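Local coordinates for translation initiation factor eIF2 assembly protein (Schizosaccharomyces pombe, PDB 4ZGP), which acts as an ATP-dependent chaperone that binds the gamma subunit of eIF2 and allows it to assemble with the alpha and beta subunits, at residues S119-A124 with L143-S148; E193-V198 with D242-V247. All blocks are in the same frame, centred on the assembly; numbering follows the deposited sequence. Where two conformers were deposited one is given.

Coming from the N terminus, the chain leaves strand 112-115, passes the ADP phosphates at 119-124 and, after 18 intervening residues, folds back through the junction between helix 138-146 and helix 149-157; contact 1 closes that loop. The chain then runs through helix 149-157 and strand 180-184 before contact 2 opens at 193-198. It closes at 242-247 after strand 202-208 and helix 221-233 have been laid down. The two contacts follow in series, neither nested nor crossed. Their centres lie about 21 Å apart on opposite sides of the chain's centre, with ADP touching both: contact 1 ties a phosphate-binding loop to a helix junction, and contact 2 pairs two strands of the mixed sheet, as expected for the ATP-grasp fold.

Contact 1: residues S119-A124 with L143-S148; sequences STPKDA and LLLKSS. With ADP (adenosine-5'-diphosphate), chain C.
P121 presses its ring against S148 and L144 where the nucleotide-side loop of this ATP-grasp protein meets the junction between helix 138-146 and helix 149-157. The proline is the centre of an inverse gamma turn, and its CB sits 3.5 Å from S148 CB, closer than carbons usually pack. Its CG meets L144 CG at 3.8 Å, the two side chains crossing at about a right angle, while L145 CD2 comes to the same ring carbon. A124 CB fills in beside L144 CD1 and the S148 backbone. Behind P121 the loop faces ADP: K122 NZ donates to O3B of the nucleotide (3.0 Å), and its ammonium makes a cation-pi contact with F150.

The other side is polar and wetter. Here D123 and S147 are partly exposed, and a water lies 2.6 Å from D123 OD2 and 2.7 Å from S147 O, placed to link them. D123 keeps its carboxylate turned to S148 because CG stands between the backbone N and the carbonyl carbon, chi1 64°. S148 is the N-cap of helix 149-157, its OG taking the V151 N-H, while D123 OD2 accepts from D149 N. That same S148 OG donates to the syn lone pair of D123 OD1 over 2.5 Å.

Contact 2: residues E193-V198 with D242-V247; sequences EFRCFV and DFVFDV. With ADP (adenosine-5'-diphosphate), chain C.
R195 and D246 meet in a two-pronged salt bridge: NE reaches OD1 at 2.7 Å and NH2 reaches OD2 at 2.8 Å. Each carboxylate oxygen of D246 accepts through its syn lone pair, and guanidinium and carboxylate lie 3° from coplanar. R195 leaves the strand with CG opposite the backbone N (chi1 175°), and the bend at chi3 lays its end alongside D246. From there D246 OD2 stands 3.2 Å from ADP O1B. E193, which is modelled in two conformers, takes the ribose hydroxyl O3' of ADP on its OE1 in one of them, with OE2 in a salt bridge to R209, which also reaches D246 OD2. With an alanine at R195, D246 would probably lose its two-pronged partner and, with R209 still on OD2, be freer to turn beside the phosphate.

Behind this shell are two neighbouring antiparallel strands of the mixed sheet of the ATP-grasp fold, the N-to-C directions of the two short segments 161° apart. R195 and D246 form a non-hydrogen-bonded pair, flanked by the hydrogen-bonded pairs F194 with V247 and C196 with F245. On the R195 and D246 face, V244 CG1 packs against R195 CG at 3.5 Å and also covers a face of the F197 ring. On the other face F243 and F245 pack with C196 and V198. C196 CB lies 3.6 Å from the centroid of the F245 ring in a CH-pi contact, with its SG over the same face; V198 CG2 meets that ring at its edge, 3.5 Å from CE1. V198 CB stands 4.1 Å from the F243 ring centroid, almost straight above it. Helix 221-233 covers this face, I228 against C196 and L232 against both V198 and F243.

Contact 1: residues S119-A124 with L143-S148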
ATOM      1  N   SER A 119      -2.844   3.825   3.091  1.00 26.95           N
ATOM      2  CA  SER A 119      -1.488   4.363   2.992  1.00 29.66           C
ATOM      3  C   SER A 119      -0.544   3.926   4.120  1.00 28.01           C
ATOM      4  O   SER A 119      -0.866   4.036   5.298  1.00 33.31           O
ATOM      5  CB  SER A 119      -1.544   5.893   2.949  1.00 27.50           C
ATOM      6  OG  SER A 119      -2.459   6.340   1.965  1.00 30.98           O
ATOM      7  N   THR A 120       0.610   3.420   3.722  1.00 23.73           N
ATOM      8  CA  THR A 120       1.707   3.087   4.638  1.00 27.87           C
ATOM      9  C   THR A 120       2.485   4.372   4.923  1.00 28.42           C
ATOM     10  O   THR A 120       2.760   5.130   3.997  1.00 30.55           O
ATOM     11  CB  THR A 120       2.613   1.985   4.014  1.00 32.71           C
ATOM     12  OG1 THR A 120       1.804   0.840   3.683  1.00 31.72           O
ATOM     13  CG2 THR A 120       3.731   1.552   4.948  1.00 28.48           C
ATOM     14  N   PRO A 121       2.827   4.626   6.204  1.00 27.76           N
ATOM     15  CA  PRO A 121       3.495   5.870   6.610  1.00 29.05           C
ATOM     16  C   PRO A 121       4.974   5.882   6.237  1.00 29.40           C
ATOM     17  O   PRO A 121       5.863   6.097   7.067  1.00 30.84           O
ATOM     18  CB  PRO A 121       3.285   5.890   8.136  1.00 29.43           C
ATOM     19  CG  PRO A 121       3.214   4.460   8.525  1.00 30.43           C
ATOM     20  CD  PRO A 121       2.480   3.790   7.369  1.00 27.61           C
ATOM     21  N   LYS A 122       5.237   5.651   4.961  1.00 26.66           N
ATOM     22  CA  LYS A 122       6.601   5.571   4.454  1.00 26.70           C
ATOM     23  C   LYS A 122       7.269   6.943   4.526  1.00 31.50           C
ATOM     24  O   LYS A 122       8.494   7.062   4.492  1.00 29.84           O
ATOM     25  CB  LYS A 122       6.613   5.050   3.017  1.00 33.03           C
ATOM     26  CG  LYS A 122       5.704   5.831   2.087  1.00 45.51           C
ATOM     27  CD  LYS A 122       5.904   5.453   0.621  1.00 48.62           C
ATOM     28  CE  LYS A 122       4.870   6.131  -0.280  1.00 50.00           C
ATOM     29  NZ  LYS A 122       3.503   5.524  -0.172  1.00 47.12           N
ATOM     30  N   ASP A 123       6.449   7.976   4.633  1.00 34.51           N
ATOM     31  CA  ASP A 123       6.948   9.351   4.599  1.00 39.51           C
ATOM     32  C   ASP A 123       7.405   9.814   5.961  1.00 36.61           C
ATOM     33  O   ASP A 123       7.915  10.924   6.111  1.00 42.69           O
ATOM     34  CB  ASP A 123       5.866  10.295   4.102  1.00 34.82           C
ATOM     35  CG  ASP A 123       4.678  10.351   5.053  1.00 40.53           C
ATOM     36  OD1 ASP A 123       4.026   9.296   5.265  1.00 37.92           O
ATOM     37  OD2 ASP A 123       4.414  11.435   5.606  1.00 39.47           O
ATOM     38  N   ALA A 124       7.204   8.970   6.961  1.00 40.82           N
ATOM     39  CA  ALA A 124       7.330   9.415   8.338  1.00 36.01           C
ATOM     40  C   ALA A 124       8.532   8.795   9.027  1.00 41.34           C
ATOM     41  O   ALA A 124       8.593   8.746  10.261  1.00 38.28           O
ATOM     42  CB  ALA A 124       6.049   9.097   9.112  1.00 37.62           C
ATOM     43  N   LEU A 143       3.218   6.421  17.107  1.00 31.61           N
ATOM     44  CA  LEU A 143       4.042   7.584  16.809  1.00 38.08           C
ATOM     45  C   LEU A 143       4.229   7.698  15.296  1.00 37.77           C
ATOM     46  O   LEU A 143       4.072   8.777  14.709  1.00 33.03           O
ATOM     47  CB  LEU A 143       5.381   7.475  17.545  1.00 34.78           C
ATOM     48  CG  LEU A 143       6.310   8.679  17.621  1.00 49.66           C
ATOM     49  CD1 LEU A 143       6.916   8.770  19.013  1.00 50.55           C
ATOM     50  CD2 LEU A 143       7.402   8.506  16.608  1.00 51.80           C
ATOM     51  N   LEU A 144       4.513   6.567  14.656  1.00 32.48           N
ATOM     52  CA  LEU A 144       4.727   6.555  13.213  1.00 30.60           C
ATOM     53  C   LEU A 144       3.454   6.945  12.451  1.00 33.84           C
ATOM     54  O   LEU A 144       3.495   7.750  11.515  1.00 30.00           O
ATOM     55  CB  LEU A 144       5.225   5.175  12.773  1.00 31.61           C
ATOM     56  CG  LEU A 144       5.667   4.954  11.326  1.00 36.53           C
ATOM     57  CD1 LEU A 144       6.818   5.887  10.923  1.00 34.02           C
ATOM     58  CD2 LEU A 144       6.089   3.506  11.144  1.00 31.98           C
ATOM     59  N   LEU A 145       2.317   6.397  12.859  1.00 34.68           N
ATOM     60  CA  LEU A 145       1.059   6.728  12.193  1.00 30.85           C
ATOM     61  C   LEU A 145       0.660   8.183  12.389  1.00 34.27           C
ATOM     62  O   LEU A 145       0.130   8.812  11.475  1.00 34.60           O
ATOM     63  CB  LEU A 145      -0.077   5.829  12.691  1.00 32.36           C
ATOM     64  CG  LEU A 145       0.040   4.341  12.352  1.00 31.58           C
ATOM     65  CD1 LEU A 145      -1.139   3.588  12.954  1.00 23.74           C
ATOM     66  CD2 LEU A 145       0.096   4.135  10.843  1.00 28.39           C
ATOM     67  N   LYS A 146       0.885   8.703  13.592  1.00 30.81           N
ATOM     68  CA  LYS A 146       0.524  10.085  13.900  1.00 37.56           C
ATOM     69  C   LYS A 146       1.331  11.091  13.069  1.00 42.17           C
ATOM     70  O   LYS A 146       0.854  12.196  12.792  1.00 41.92           O
ATOM     71  CB  LYS A 146       0.720  10.363  15.399  1.00 40.70           C
ATOM     72  CG  LYS A 146       0.102  11.664  15.886  1.00 47.66           C
ATOM     73  CD  LYS A 146       0.454  11.946  17.343  1.00 52.53           C
ATOM     74  CE  LYS A 146       1.555  12.998  17.457  1.00 60.87           C
ATOM     75  NZ  LYS A 146       1.873  13.351  18.871  1.00 65.64           N
ATOM     76  N   SER A 147       2.537  10.711  12.655  1.00 36.94           N
ATOM     77  CA  SER A 147       3.442  11.674  12.015  1.00 39.31           C
ATOM     78  C   SER A 147       3.387  11.662  10.495  1.00 37.08           C
ATOM     79  O   SER A 147       4.064  12.456   9.836  1.00 40.15           O
ATOM     80  CB  SER A 147       4.873  11.416  12.464  1.00 38.00           C
ATOM     81  OG  SER A 147       4.897  11.237  13.859  1.00 38.36           O
ATOM     82  N   SER A 148       2.590  10.761   9.934  1.00 32.47           N
ATOM     83  CA  SER A 148       2.521  10.619   8.487  1.00 30.92           C
ATOM     84  C   SER A 148       1.505  11.527   7.814  1.00 30.05           C
ATOM     85  O   SER A 148       0.334  11.557   8.217  1.00 32.41           O
ATOM     86  CB  SER A 148       2.187   9.172   8.118  1.00 32.28           C
ATOM     87  OG  SER A 148       1.963   9.067   6.723  1.00 35.38           O
TER
HETATM   88  PB  ADP C 301       2.377   2.129  -0.394  0.69 45.51           P
HETATM   89  O1B ADP C 301       1.688   1.262  -1.437  0.69 40.65           O
HETATM   90  O2B ADP C 301       1.447   3.105   0.304  0.69 37.78           O
HETATM   91  O3B ADP C 301       3.694   2.664  -0.915  0.69 37.41           O
HETATM   92  PA  ADP C 301       3.347  -0.338   0.775  0.69 35.58           P
HETATM   93  O1A ADP C 301       3.379  -0.762  -0.673  0.69 42.32           O
HETATM   94  O2A ADP C 301       2.636  -1.145   1.848  0.69 36.30           O
HETATM   95  O3A ADP C 301       2.757   1.165   0.859  0.69 44.21           O
HETATM   96  O5' ADP C 301       4.877  -0.176   1.234  0.69 44.51           O
HETATM   97  C5' ADP C 301       5.516   1.095   1.356  0.69 38.19           C
HETATM   98  C4' ADP C 301       6.987   0.771   1.548  0.69 41.03           C
HETATM   99  O4' ADP C 301       7.194   0.287   2.876  0.69 37.77           O
HETATM  100  C3' ADP C 301       7.413  -0.348   0.611  0.69 38.87           C
HETATM  101  O3' ADP C 301       8.100   0.171  -0.533  0.69 41.30           O
HETATM  102  C2' ADP C 301       8.312  -1.240   1.440  0.69 41.25           C
HETATM  103  O2' ADP C 301       9.691  -0.975   1.170  0.69 45.64           O
HETATM  104  C1' ADP C 301       8.016  -0.886   2.882  0.69 36.94           C
HETATM  105  N9  ADP C 301       7.247  -2.011   3.469  0.69 36.80           N
HETATM  106  C8  ADP C 301       5.934  -2.250   3.260  0.69 36.24           C
HETATM  107  N7  ADP C 301       5.530  -3.359   3.938  0.69 39.00           N
HETATM  108  C5  ADP C 301       6.604  -3.847   4.600  0.69 34.50           C
HETATM  109  C6  ADP C 301       6.864  -4.989   5.507  0.69 34.40           C
HETATM  110  N6  ADP C 301       5.851  -5.835   5.829  0.69 32.35           N
HETATM  111  N1  ADP C 301       8.125  -5.149   5.990  0.69 28.14           N
HETATM  112  C2  ADP C 301       9.110  -4.284   5.660  0.69 35.16           C
HETATM  113  N3  ADP C 301       8.945  -3.223   4.842  0.69 37.18           N
HETATM  114  C4  ADP C 301       7.732  -2.954   4.290  0.69 39.63           C
HETATM  115  O   HOH W   1       5.487  12.736   7.546  1.00 41.46           O

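Contact 2: residues E193-V198 with D242-V247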
ATOM      1  N   GLU A 193      11.457  -4.624  -5.480  1.00 26.14           N
ATOM      2  CA  GLU A 193      10.039  -4.309  -5.407  0.54 25.81           C
ATOM      3  C   GLU A 193       9.634  -3.545  -6.664  1.00 25.28           C
ATOM      4  O   GLU A 193      10.406  -2.741  -7.198  1.00 25.16           O
ATOM      5  CB  GLU A 193       9.701  -3.505  -4.150  0.54 29.08           C
ATOM      6  CG  GLU A 193       8.342  -3.882  -3.580  0.54 30.40           C
ATOM      7  CD  GLU A 193       7.678  -2.776  -2.803  0.54 32.85           C
ATOM      8  OE1 GLU A 193       8.400  -1.962  -2.181  0.54 31.43           O
ATOM      9  OE2 GLU A 193       6.433  -2.729  -2.824  0.54 27.58           O
ATOM     10  N   PHE A 194       8.426  -3.818  -7.146  1.00 22.24           N
ATOM     11  CA  PHE A 194       7.976  -3.202  -8.399  1.00 21.88           C
ATOM     12  C   PHE A 194       6.573  -2.642  -8.251  1.00 23.92           C
ATOM     13  O   PHE A 194       5.784  -3.122  -7.442  1.00 20.60           O
ATOM     14  CB  PHE A 194       7.990  -4.218  -9.557  1.00 21.72           C
ATOM     15  CG  PHE A 194       9.338  -4.813  -9.817  1.00 23.33           C
ATOM     16  CD1 PHE A 194      10.232  -4.180 -10.672  1.00 23.84           C
ATOM     17  CD2 PHE A 194       9.731  -5.983  -9.167  1.00 22.21           C
ATOM     18  CE1 PHE A 194      11.511  -4.714 -10.904  1.00 27.71           C
ATOM     19  CE2 PHE A 194      11.012  -6.538  -9.410  1.00 24.79           C
ATOM     20  CZ  PHE A 194      11.888  -5.904 -10.276  1.00 28.20           C
ATOM     21  N   ARG A 195       6.258  -1.653  -9.077  1.00 21.27           N
ATOM     22  CA  ARG A 195       4.904  -1.134  -9.154  1.00 16.68           C
ATOM     23  C   ARG A 195       4.359  -1.462 -10.539  1.00 22.78           C
ATOM     24  O   ARG A 195       5.030  -1.215 -11.531  1.00 21.11           O
ATOM     25  CB  ARG A 195       4.885   0.365  -8.896  1.00 19.06           C
ATOM     26  CG  ARG A 195       3.503   0.983  -9.086  1.00 22.07           C
ATOM     27  CD  ARG A 195       3.331   2.252  -8.264  1.00 22.36           C
ATOM     28  NE  ARG A 195       3.258   1.978  -6.830  1.00 22.89           N
ATOM     29  CZ  ARG A 195       3.049   2.908  -5.906  1.00 29.51           C
ATOM     30  NH1 ARG A 195       2.924   4.177  -6.268  1.00 26.32           N
ATOM     31  NH2 ARG A 195       2.966   2.567  -4.611  1.00 27.22           N
ATOM     32  N   CYS A 196       3.144  -2.012 -10.587  1.00 20.97           N
ATOM     33  CA  CYS A 196       2.642  -2.713 -11.768  1.00 19.16           C
ATOM     34  C   CYS A 196       1.275  -2.170 -12.130  1.00 23.27           C
ATOM     35  O   CYS A 196       0.354  -2.117 -11.310  1.00 20.49           O
ATOM     36  CB  CYS A 196       2.566  -4.222 -11.521  1.00 21.86           C
ATOM     37  SG  CYS A 196       4.089  -4.931 -10.801  1.00 25.15           S
ATOM     38  N   PHE A 197       1.146  -1.774 -13.385  1.00 20.20           N
ATOM     39  CA  PHE A 197       0.007  -1.001 -13.814  1.00 21.81           C
ATOM     40  C   PHE A 197      -0.864  -1.854 -14.718  1.00 20.90           C
ATOM     41  O   PHE A 197      -0.381  -2.496 -15.652  1.00 22.22           O
ATOM     42  CB  PHE A 197       0.487   0.268 -14.535  1.00 22.61           C
ATOM     43  CG  PHE A 197       1.324   1.163 -13.674  1.00 22.58           C
ATOM     44  CD1 PHE A 197       2.697   0.980 -13.582  1.00 19.72           C
ATOM     45  CD2 PHE A 197       0.746   2.201 -12.973  1.00 22.61           C
ATOM     46  CE1 PHE A 197       3.467   1.824 -12.787  1.00 17.23           C
ATOM     47  CE2 PHE A 197       1.513   3.041 -12.179  1.00 21.43           C
ATOM     48  CZ  PHE A 197       2.868   2.858 -12.087  1.00 19.50           C
ATOM     49  N   VAL A 198      -2.152  -1.874 -14.404  1.00 23.49           N
ATOM     50  CA  VAL A 198      -3.088  -2.769 -15.029  1.00 22.34           C
ATOM     51  C   VAL A 198      -4.230  -1.967 -15.634  1.00 22.20           C
ATOM     52  O   VAL A 198      -4.833  -1.150 -14.959  1.00 20.75           O
ATOM     53  CB  VAL A 198      -3.679  -3.780 -14.011  1.00 22.41           C
ATOM     54  CG1 VAL A 198      -4.706  -4.659 -14.690  1.00 22.81           C
ATOM     55  CG2 VAL A 198      -2.575  -4.623 -13.380  1.00 20.47           C
ATOM     56  N   ASP A 242      -9.059  -1.632 -14.018  1.00 23.68           N
ATOM     57  CA  ASP A 242      -7.826  -0.853 -13.956  1.00 27.77           C
ATOM     58  C   ASP A 242      -7.392  -0.637 -12.503  1.00 25.06           C
ATOM     59  O   ASP A 242      -8.188  -0.196 -11.671  1.00 29.71           O
ATOM     60  CB  ASP A 242      -7.993   0.518 -14.608  1.00 23.74           C
ATOM     61  CG  ASP A 242      -8.764   0.472 -15.934  1.00 28.12           C
ATOM     62  OD1 ASP A 242      -8.734  -0.545 -16.652  1.00 31.14           O
ATOM     63  OD2 ASP A 242      -9.391   1.500 -16.260  1.00 41.53           O
ATOM     64  N   PHE A 243      -6.130  -0.926 -12.210  1.00 25.89           N
ATOM     65  CA  PHE A 243      -5.613  -0.722 -10.857  1.00 22.71           C
ATOM     66  C   PHE A 243      -4.091  -0.805 -10.884  1.00 19.71           C
ATOM     67  O   PHE A 243      -3.494  -1.060 -11.928  1.00 20.34           O
ATOM     68  CB  PHE A 243      -6.223  -1.758  -9.871  1.00 18.15           C
ATOM     69  CG  PHE A 243      -5.949  -3.211 -10.224  1.00 21.53           C
ATOM     70  CD1 PHE A 243      -6.759  -3.893 -11.121  1.00 22.35           C
ATOM     71  CD2 PHE A 243      -4.884  -3.904  -9.634  1.00 27.34           C
ATOM     72  CE1 PHE A 243      -6.529  -5.241 -11.427  1.00 23.03           C
ATOM     73  CE2 PHE A 243      -4.641  -5.252  -9.942  1.00 25.27           C
ATOM     74  CZ  PHE A 243      -5.464  -5.921 -10.832  1.00 25.47           C
ATOM     75  N   VAL A 244      -3.468  -0.568  -9.732  1.00 22.11           N
ATOM     76  CA  VAL A 244      -2.012  -0.586  -9.637  1.00 15.65           C
ATOM     77  C   VAL A 244      -1.634  -1.505  -8.489  1.00 20.46           C
ATOM     78  O   VAL A 244      -2.164  -1.327  -7.412  1.00 21.14           O
ATOM     79  CB  VAL A 244      -1.468   0.815  -9.379  1.00 19.40           C
ATOM     80  CG1 VAL A 244       0.055   0.800  -9.309  1.00 21.06           C
ATOM     81  CG2 VAL A 244      -1.983   1.814 -10.484  1.00 21.84           C
ATOM     82  N   PHE A 245      -0.754  -2.475  -8.708  1.00 17.83           N
ATOM     83  CA  PHE A 245      -0.387  -3.348  -7.584  1.00 18.27           C
ATOM     84  C   PHE A 245       1.113  -3.328  -7.369  1.00 21.21           C
ATOM     85  O   PHE A 245       1.873  -3.189  -8.321  1.00 21.67           O
ATOM     86  CB  PHE A 245      -0.944  -4.787  -7.767  1.00 15.13           C
ATOM     87  CG  PHE A 245      -0.357  -5.598  -8.906  1.00 20.36           C
ATOM     88  CD1 PHE A 245      -0.854  -5.495 -10.190  1.00 20.09           C
ATOM     89  CD2 PHE A 245       0.603  -6.566  -8.661  1.00 24.29           C
ATOM     90  CE1 PHE A 245      -0.345  -6.298 -11.217  1.00 21.49           C
ATOM     91  CE2 PHE A 245       1.114  -7.371  -9.680  1.00 24.80           C
ATOM     92  CZ  PHE A 245       0.653  -7.234 -10.955  1.00 22.85           C
ATOM     93  N   ASP A 246       1.536  -3.382  -6.097  1.00 19.29           N
ATOM     94  CA  ASP A 246       2.961  -3.387  -5.772  1.00 20.98           C
ATOM     95  C   ASP A 246       3.358  -4.811  -5.452  1.00 22.08           C
ATOM     96  O   ASP A 246       2.585  -5.552  -4.844  1.00 19.64           O
ATOM     97  CB  ASP A 246       3.288  -2.465  -4.584  1.00 19.92           C
ATOM     98  CG  ASP A 246       3.092  -0.991  -4.917  1.00 28.61           C
ATOM     99  OD1 ASP A 246       3.100  -0.636  -6.115  1.00 29.41           O
ATOM    100  OD2 ASP A 246       2.919  -0.191  -3.989  1.00 32.95           O
ATOM    101  N   VAL A 247       4.542  -5.214  -5.898  1.00 22.61           N
ATOM    102  CA  VAL A 247       4.993  -6.584  -5.683  0.66 22.26           C
ATOM    103  C   VAL A 247       6.417  -6.618  -5.174  1.00 24.94           C
ATOM    104  O   VAL A 247       7.217  -5.772  -5.521  1.00 25.88           O
ATOM    105  CB  VAL A 247       4.926  -7.413  -6.962  0.66 25.90           C
ATOM    106  CG1 VAL A 247       3.526  -7.594  -7.345  0.66 23.73           C
ATOM    107  CG2 VAL A 247       5.711  -6.742  -8.084  0.66 20.75           C
TER
HETATM  108  PB  ADP C 301       2.377   2.129  -0.394  0.69 45.51           P
HETATM  109  O1B ADP C 301       1.688   1.262  -1.437  0.69 40.65           O
HETATM  110  O2B ADP C 301       1.447   3.105   0.304  0.69 37.78           O
HETATM  111  O3B ADP C 301       3.694   2.664  -0.915  0.69 37.41           O
HETATM  112  PA  ADP C 301       3.347  -0.338   0.775  0.69 35.58           P
HETATM  113  O1A ADP C 301       3.379  -0.762  -0.673  0.69 42.32           O
HETATM  114  O2A ADP C 301       2.636  -1.145   1.848  0.69 36.30           O
HETATM  115  O3A ADP C 301       2.757   1.165   0.859  0.69 44.21           O
HETATM  116  O5' ADP C 301       4.877  -0.176   1.234  0.69 44.51           O
HETATM  117  C5' ADP C 301       5.516   1.095   1.356  0.69 38.19           C
HETATM  118  C4' ADP C 301       6.987   0.771   1.548  0.69 41.03           C
HETATM  119  O4' ADP C 301       7.194   0.287   2.876  0.69 37.77           O
HETATM  120  C3' ADP C 301       7.413  -0.348   0.611  0.69 38.87           C
HETATM  121  O3' ADP C 301       8.100   0.171  -0.533  0.69 41.30           O
HETATM  122  C2' ADP C 301       8.312  -1.240   1.440  0.69 41.25           C
HETATM  123  O2' ADP C 301       9.691  -0.975   1.170  0.69 45.64           O
HETATM  124  C1' ADP C 301       8.016  -0.886   2.882  0.69 36.94           C
HETATM  125  N9  ADP C 301       7.247  -2.011   3.469  0.69 36.80           N
HETATM  126  C8  ADP C 301       5.934  -2.250   3.260  0.69 36.24           C
HETATM  127  N7  ADP C 301       5.530  -3.359   3.938  0.69 39.00           N
HETATM  128  C5  ADP C 301       6.604  -3.847   4.600  0.69 34.50           C
HETATM  129  C6  ADP C 301       6.864  -4.989   5.507  0.69 34.40           C
HETATM  130  N6  ADP C 301       5.851  -5.835   5.829  0.69 32.35           N
HETATM  131  N1  ADP C 301       8.125  -5.149   5.990  0.69 28.14           N
HETATM  132  C2  ADP C 301       9.110  -4.284   5.660  0.69 35.16           C
HETATM  133  N3  ADP C 301       8.945  -3.223   4.842  0.69 37.18           N
HETATM  134  C4  ADP C 301       7.732  -2.954   4.290  0.69 39.63           C